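Local coordinates for aquaporin AqpM (PDB 2F2B), which forms a tetrameric membrane channel for osmotically driven water movement in both directions and also allows a transient increase in glycerol flux, at residues N82-I87 / G228-A233; L148-G153 / G195-P200. One frame throughout, in Å; residues are numbered along the deposited sequence.

Contact 1 (N82-I87 / G228-A233); sequences NPAVTI and GPIVGA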
ATOM      1  N   ASN A  82       1.534  11.502 -20.309  1.00 11.67           N
ATOM      2  CA  ASN A  82       2.654  12.301 -19.824  1.00 10.80           C
ATOM      3  C   ASN A  82       3.520  12.718 -21.022  1.00 10.60           C
ATOM      4  O   ASN A  82       4.117  11.872 -21.677  1.00 11.19           O
ATOM      5  CB  ASN A  82       3.486  11.440 -18.871  1.00 10.45           C
ATOM      6  CG  ASN A  82       4.616  12.201 -18.219  1.00 10.45           C
ATOM      7  OD1 ASN A  82       5.078  13.224 -18.729  1.00 11.19           O
ATOM      8  ND2 ASN A  82       5.083  11.693 -17.082  1.00 10.75           N
ATOM      9  N   PRO A  83       3.598  14.025 -21.316  1.00 11.70           N
ATOM     10  CA  PRO A  83       4.411  14.493 -22.446  1.00 13.20           C
ATOM     11  C   PRO A  83       5.868  14.034 -22.375  1.00 12.59           C
ATOM     12  O   PRO A  83       6.497  13.776 -23.405  1.00 12.71           O
ATOM     13  CB  PRO A  83       4.278  16.014 -22.358  1.00 12.80           C
ATOM     14  CG  PRO A  83       2.886  16.185 -21.818  1.00 12.69           C
ATOM     15  CD  PRO A  83       2.825  15.134 -20.727  1.00 11.53           C
ATOM     16  N   ALA A  84       6.407  13.935 -21.161  1.00 11.70           N
ATOM     17  CA  ALA A  84       7.790  13.503 -20.992  1.00 12.03           C
ATOM     18  C   ALA A  84       7.979  12.035 -21.383  1.00 12.72           C
ATOM     19  O   ALA A  84       9.042  11.649 -21.874  1.00 12.37           O
ATOM     20  CB  ALA A  84       8.240  13.730 -19.548  1.00 11.26           C
ATOM     21  N   VAL A  85       6.954  11.214 -21.162  1.00 11.88           N
ATOM     22  CA  VAL A  85       7.030   9.801 -21.522  1.00 12.81           C
ATOM     23  C   VAL A  85       6.950   9.671 -23.041  1.00 13.37           C
ATOM     24  O   VAL A  85       7.704   8.913 -23.653  1.00 13.79           O
ATOM     25  CB  VAL A  85       5.882   8.992 -20.870  1.00 14.32           C
ATOM     26  CG1 VAL A  85       5.835   7.576 -21.449  1.00 14.71           C
ATOM     27  CG2 VAL A  85       6.093   8.937 -19.359  1.00 14.63           C
ATOM     28  N   THR A  86       6.036  10.423 -23.644  1.00 13.24           N
ATOM     29  CA  THR A  86       5.865  10.408 -25.096  1.00 13.42           C
ATOM     30  C   THR A  86       7.181  10.804 -25.771  1.00 14.42           C
ATOM     31  O   THR A  86       7.627  10.147 -26.715  1.00 15.08           O
ATOM     32  CB  THR A  86       4.746  11.387 -25.527  1.00 14.08           C
ATOM     33  OG1 THR A  86       3.506  10.983 -24.933  1.00 12.10           O
ATOM     34  CG2 THR A  86       4.582  11.395 -27.050  1.00 12.12           C
ATOM     35  N   ILE A  87       7.804  11.868 -25.275  1.00 14.76           N
ATOM     36  CA  ILE A  87       9.070  12.340 -25.831  1.00 15.89           C
ATOM     37  C   ILE A  87      10.194  11.343 -25.543  1.00 16.42           C
ATOM     38  O   ILE A  87      11.053  11.099 -26.391  1.00 16.18           O
ATOM     39  CB  ILE A  87       9.423  13.743 -25.273  1.00 15.73           C
ATOM     40  CG1 ILE A  87       8.416  14.765 -25.814  1.00 16.31           C
ATOM     41  CG2 ILE A  87      10.849  14.133 -25.659  1.00 17.37           C
ATOM     42  CD1 ILE A  87       8.541  16.153 -25.219  1.00 16.57           C
ATOM     43  N   GLY A 228      12.731  19.744 -16.670  1.00 14.38           N
ATOM     44  CA  GLY A 228      13.108  18.685 -15.747  1.00 14.46           C
ATOM     45  C   GLY A 228      12.639  17.303 -16.168  1.00 13.71           C
ATOM     46  O   GLY A 228      13.454  16.388 -16.346  1.00 13.71           O
ATOM     47  N   PRO A 229      11.323  17.110 -16.330  1.00 13.21           N
ATOM     48  CA  PRO A 229      10.794  15.803 -16.736  1.00 11.99           C
ATOM     49  C   PRO A 229      11.301  15.327 -18.095  1.00 13.27           C
ATOM     50  O   PRO A 229      11.668  14.164 -18.258  1.00 12.57           O
ATOM     51  CB  PRO A 229       9.282  16.027 -16.720  1.00 13.39           C
ATOM     52  CG  PRO A 229       9.117  17.022 -15.600  1.00 13.19           C
ATOM     53  CD  PRO A 229      10.234  18.003 -15.895  1.00 12.56           C
ATOM     54  N   ILE A 230      11.329  16.219 -19.077  1.00 12.65           N
ATOM     55  CA  ILE A 230      11.792  15.817 -20.398  1.00 14.24           C
ATOM     56  C   ILE A 230      13.255  15.380 -20.374  1.00 14.04           C
ATOM     57  O   ILE A 230      13.610  14.365 -20.972  1.00 14.09           O
ATOM     58  CB  ILE A 230      11.581  16.953 -21.431  1.00 15.26           C
ATOM     59  CG1 ILE A 230      10.078  17.175 -21.637  1.00 17.72           C
ATOM     60  CG2 ILE A 230      12.237  16.590 -22.757  1.00 17.62           C
ATOM     61  CD1 ILE A 230       9.731  18.321 -22.580  1.00 18.93           C
ATOM     62  N   VAL A 231      14.100  16.128 -19.672  1.00 14.37           N
ATOM     63  CA  VAL A 231      15.515  15.776 -19.584  1.00 14.90           C
ATOM     64  C   VAL A 231      15.689  14.437 -18.867  1.00 14.83           C
ATOM     65  O   VAL A 231      16.431  13.566 -19.324  1.00 14.51           O
ATOM     66  CB  VAL A 231      16.314  16.864 -18.836  1.00 15.34           C
ATOM     67  CG1 VAL A 231      17.720  16.366 -18.528  1.00 15.72           C
ATOM     68  CG2 VAL A 231      16.374  18.132 -19.688  1.00 16.58           C
ATOM     69  N   GLY A 232      15.005  14.276 -17.738  1.00 14.60           N
ATOM     70  CA  GLY A 232      15.106  13.030 -17.002  1.00 13.60           C
ATOM     71  C   GLY A 232      14.633  11.841 -17.819  1.00 13.03           C
ATOM     72  O   GLY A 232      15.267  10.787 -17.815  1.00 14.13           O
ATOM     73  N   ALA A 233      13.520  12.004 -18.529  1.00 12.42           N
ATOM     74  CA  ALA A 233      12.977  10.918 -19.336  1.00 12.86           C
ATOM     75  C   ALA A 233      13.910  10.511 -20.474  1.00 13.15           C
ATOM     76  O   ALA A 233      14.166   9.327 -20.680  1.00 14.05           O
ATOM     77  CB  ALA A 233      11.608  11.311 -19.900  1.00 12.12           C
TER

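Contact 2 (L148-G153 / G195-P200); sequences LAEVVG and GSSLNP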
ATOM      1  N   LEU A 148      16.461  19.764 -10.413  1.00 13.91           N
ATOM      2  CA  LEU A 148      17.220  18.535 -10.201  1.00 14.28           C
ATOM      3  C   LEU A 148      16.306  17.421  -9.695  1.00 14.32           C
ATOM      4  O   LEU A 148      16.435  16.272 -10.108  1.00 14.31           O
ATOM      5  CB  LEU A 148      18.364  18.777  -9.204  1.00 14.66           C
ATOM      6  CG  LEU A 148      19.277  17.584  -8.888  1.00 15.68           C
ATOM      7  CD1 LEU A 148      19.910  17.049 -10.162  1.00 16.51           C
ATOM      8  CD2 LEU A 148      20.356  18.021  -7.898  1.00 18.32           C
ATOM      9  N   ALA A 149      15.376  17.765  -8.808  1.00 13.40           N
ATOM     10  CA  ALA A 149      14.440  16.780  -8.268  1.00 13.75           C
ATOM     11  C   ALA A 149      13.581  16.179  -9.380  1.00 13.58           C
ATOM     12  O   ALA A 149      13.383  14.961  -9.438  1.00 13.53           O
ATOM     13  CB  ALA A 149      13.548  17.428  -7.207  1.00 12.66           C
ATOM     14  N   GLU A 150      13.074  17.031 -10.267  1.00 12.50           N
ATOM     15  CA  GLU A 150      12.241  16.558 -11.369  1.00 10.99           C
ATOM     16  C   GLU A 150      13.036  15.678 -12.336  1.00 11.23           C
ATOM     17  O   GLU A 150      12.506  14.710 -12.880  1.00 10.92           O
ATOM     18  CB  GLU A 150      11.611  17.745 -12.104  1.00 13.44           C
ATOM     19  CG  GLU A 150      10.566  18.485 -11.262  1.00 14.04           C
ATOM     20  CD  GLU A 150       9.306  17.655 -11.009  1.00 15.85           C
ATOM     21  OE1 GLU A 150       8.687  17.809  -9.929  1.00 15.17           O
ATOM     22  OE2 GLU A 150       8.926  16.859 -11.895  1.00 16.27           O
ATOM     23  N   VAL A 151      14.307  16.003 -12.554  1.00  9.90           N
ATOM     24  CA  VAL A 151      15.128  15.183 -13.441  1.00 10.88           C
ATOM     25  C   VAL A 151      15.325  13.784 -12.854  1.00 11.10           C
ATOM     26  O   VAL A 151      15.114  12.781 -13.541  1.00 12.39           O
ATOM     27  CB  VAL A 151      16.524  15.813 -13.682  1.00 11.99           C
ATOM     28  CG1 VAL A 151      17.419  14.824 -14.442  1.00 12.19           C
ATOM     29  CG2 VAL A 151      16.384  17.094 -14.486  1.00 12.81           C
ATOM     30  N   VAL A 152      15.731  13.713 -11.587  1.00 10.04           N
ATOM     31  CA  VAL A 152      15.968  12.418 -10.944  1.00 11.22           C
ATOM     32  C   VAL A 152      14.675  11.612 -10.833  1.00  9.65           C
ATOM     33  O   VAL A 152      14.650  10.413 -11.122  1.00  9.61           O
ATOM     34  CB  VAL A 152      16.591  12.599  -9.536  1.00 11.54           C
ATOM     35  CG1 VAL A 152      16.855  11.230  -8.897  1.00 12.84           C
ATOM     36  CG2 VAL A 152      17.898  13.384  -9.646  1.00 12.36           C
ATOM     37  N   GLY A 153      13.600  12.272 -10.421  1.00 10.37           N
ATOM     38  CA  GLY A 153      12.325  11.587 -10.298  1.00 11.04           C
ATOM     39  C   GLY A 153      11.818  11.039 -11.622  1.00 11.16           C
ATOM     40  O   GLY A 153      11.385   9.891 -11.701  1.00  9.74           O
ATOM     41  N   GLY A 195       7.121  19.081  -5.495  1.00 12.82           N
ATOM     42  CA  GLY A 195       5.730  18.758  -5.755  1.00 12.29           C
ATOM     43  C   GLY A 195       5.693  17.445  -6.520  1.00 11.65           C
ATOM     44  O   GLY A 195       4.636  16.841  -6.692  1.00 12.39           O
ATOM     45  N   SER A 196       6.864  17.015  -6.985  1.00 11.15           N
ATOM     46  CA  SER A 196       7.028  15.759  -7.725  1.00 11.70           C
ATOM     47  C   SER A 196       6.049  15.581  -8.882  1.00 11.41           C
ATOM     48  O   SER A 196       5.246  14.642  -8.897  1.00 10.76           O
ATOM     49  CB  SER A 196       6.912  14.567  -6.768  1.00 11.20           C
ATOM     50  OG  SER A 196       7.161  13.346  -7.448  1.00 11.17           O
ATOM     51  N   SER A 197       6.127  16.483  -9.854  1.00 10.28           N
ATOM     52  CA  SER A 197       5.259  16.440 -11.028  1.00 11.07           C
ATOM     53  C   SER A 197       5.583  15.291 -11.982  1.00 11.08           C
ATOM     54  O   SER A 197       4.710  14.479 -12.300  1.00 11.39           O
ATOM     55  CB  SER A 197       5.363  17.755 -11.800  1.00 12.04           C
ATOM     56  OG  SER A 197       4.832  17.599 -13.103  1.00 13.10           O
ATOM     57  N   LEU A 198       6.832  15.257 -12.449  1.00 10.96           N
ATOM     58  CA  LEU A 198       7.324  14.240 -13.385  1.00 10.70           C
ATOM     59  C   LEU A 198       6.517  14.270 -14.674  1.00 11.66           C
ATOM     60  O   LEU A 198       6.692  13.409 -15.536  1.00 11.66           O
ATOM     61  CB  LEU A 198       7.174  12.835 -12.784  1.00 12.12           C
ATOM     62  CG  LEU A 198       7.439  12.612 -11.294  1.00 12.37           C
ATOM     63  CD1 LEU A 198       7.198  11.132 -10.965  1.00 13.58           C
ATOM     64  CD2 LEU A 198       8.868  13.023 -10.946  1.00 11.40           C
ATOM     65  N   ASN A 199       5.679  15.288 -14.829  1.00 12.13           N
ATOM     66  CA  ASN A 199       4.750  15.329 -15.954  1.00 12.14           C
ATOM     67  C   ASN A 199       4.334  16.756 -16.334  1.00 11.88           C
ATOM     68  O   ASN A 199       3.608  17.412 -15.589  1.00 11.01           O
ATOM     69  CB  ASN A 199       3.526  14.529 -15.496  1.00 11.45           C
ATOM     70  CG  ASN A 199       2.520  14.287 -16.584  1.00 10.78           C
ATOM     71  OD1 ASN A 199       2.286  15.134 -17.447  1.00 11.13           O
ATOM     72  ND2 ASN A 199       1.883  13.124 -16.529  1.00 11.49           N
ATOM     73  N   PRO A 200       4.764  17.246 -17.511  1.00 10.73           N
ATOM     74  CA  PRO A 200       4.403  18.605 -17.932  1.00 11.54           C
ATOM     75  C   PRO A 200       2.895  18.882 -17.992  1.00 11.91           C
ATOM     76  O   PRO A 200       2.455  19.991 -17.695  1.00 13.42           O
ATOM     77  CB  PRO A 200       5.071  18.730 -19.304  1.00 11.67           C
ATOM     78  CG  PRO A 200       6.283  17.844 -19.167  1.00 13.51           C
ATOM     79  CD  PRO A 200       5.696  16.629 -18.471  1.00 11.27           C
TER

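Contact 1 (N82-I87 / G228-A233)
The backbone N of Ala-84, whose methyl group meets Pro-229, Ile-230 and Ala-233, donates to Asn-82 OD1 at 2.9 Å. Asn-82 is the N-cap of helix 83-91, and this capping bond is bent: its N-H...acceptor angle is 139°, with the donor above the plane of the carbonyl. Its ND2 bonds to Leu-198 O and to a bound glycerol.

No hydrogen bond crosses between the helices; methyl groups pack on one another and on backbone carbonyls. Ala-84 CB lies 3.8 Å from Pro-229 CB, and the methyl of Ala-233 sits one turn further along, with CB 3.3 Å from Ala-84 O. These short side chains let the two helices come in with their local axes 8.5 Å apart, crossing at -33°. On one flank Ile-87 and Ile-230, with CG1 beside the backbone N in both (chi1 near -68°), run obliquely past one another and meet at their extended ends: CD1 of Ile-87 is 3.6 Å from CD1 of Ile-230, while their CG2 methyls stand 4.0 Å apart. Pro-229 also touches Glu-150 and Thr-154 of helix 143-166. This is how the half-helix that starts at the first Asn-Pro-Ala motif packs against a membrane-spanning helix in the aquaporin fold.

Contact 2 (L148-G153 / G195-P200)
One buried carboxylate, that of Glu-150, grips two consecutive backbone N-H groups of a loop, one with each oxygen. Ser-197 N donates to Glu-150 OE1 at 2.9 Å and Leu-198 N to Glu-150 OE2 at 2.7 Å; both bonds use the syn lone pairs, and the second is the straighter, at 161° against 149°. The glutamate chain reaches the loop by bending at chi2 (-68°), which brings the carboxylate across from helix 143-166. OE1 has a further partner in Ser-194 OG, so three bonds hold the carboxylate, two of them at OE1, and such N-H donors would be expected to favour its ionised form.

Ser-196 and Leu-198 both have positive phi, and the loop is tightly turned where its N-H groups meet the carboxylate. The CD2 methyl of Leu-198 lies against the helix at Gly-153, 3.6 Å from Gly-153 C, where there is no side chain to hold it off. Beyond the carboxylate, Ser-197 OG bonds to Thr-203 OG1 and probably forms an ST turn with Asn-199 N, whose position is less certain. A buried glutamate on a membrane-spanning helix, fixing the backbone just before an Asn-Pro-Ala motif, is a hallmark of the aquaporin channel; here it serves the second motif.

From the N terminus, the chain reaches the first Asn-Pro-Ala motif at 82-87, passes through helix 100-122, and enters helix 143-166, which supplies 148-153. Helix 175-194 follows, and the loop 195-200 returns to 148-153, so contact 2 closes a loop with 41 residues between its ends. Helix 200-214 comes next, and 228-233 of helix 224-243 packs on 82-87, closing the wider loop of contact 1 around contact 2. With their centres about 9 Å apart, they meet where Asn-82 and Pro-83 lie against Asn-199 and Pro-200, so the two motifs adjoin at the middle of the channel; contact 1 ties the first half-helix to helix 224-243, and contact 2 ties the loop before the second to helix 143-166.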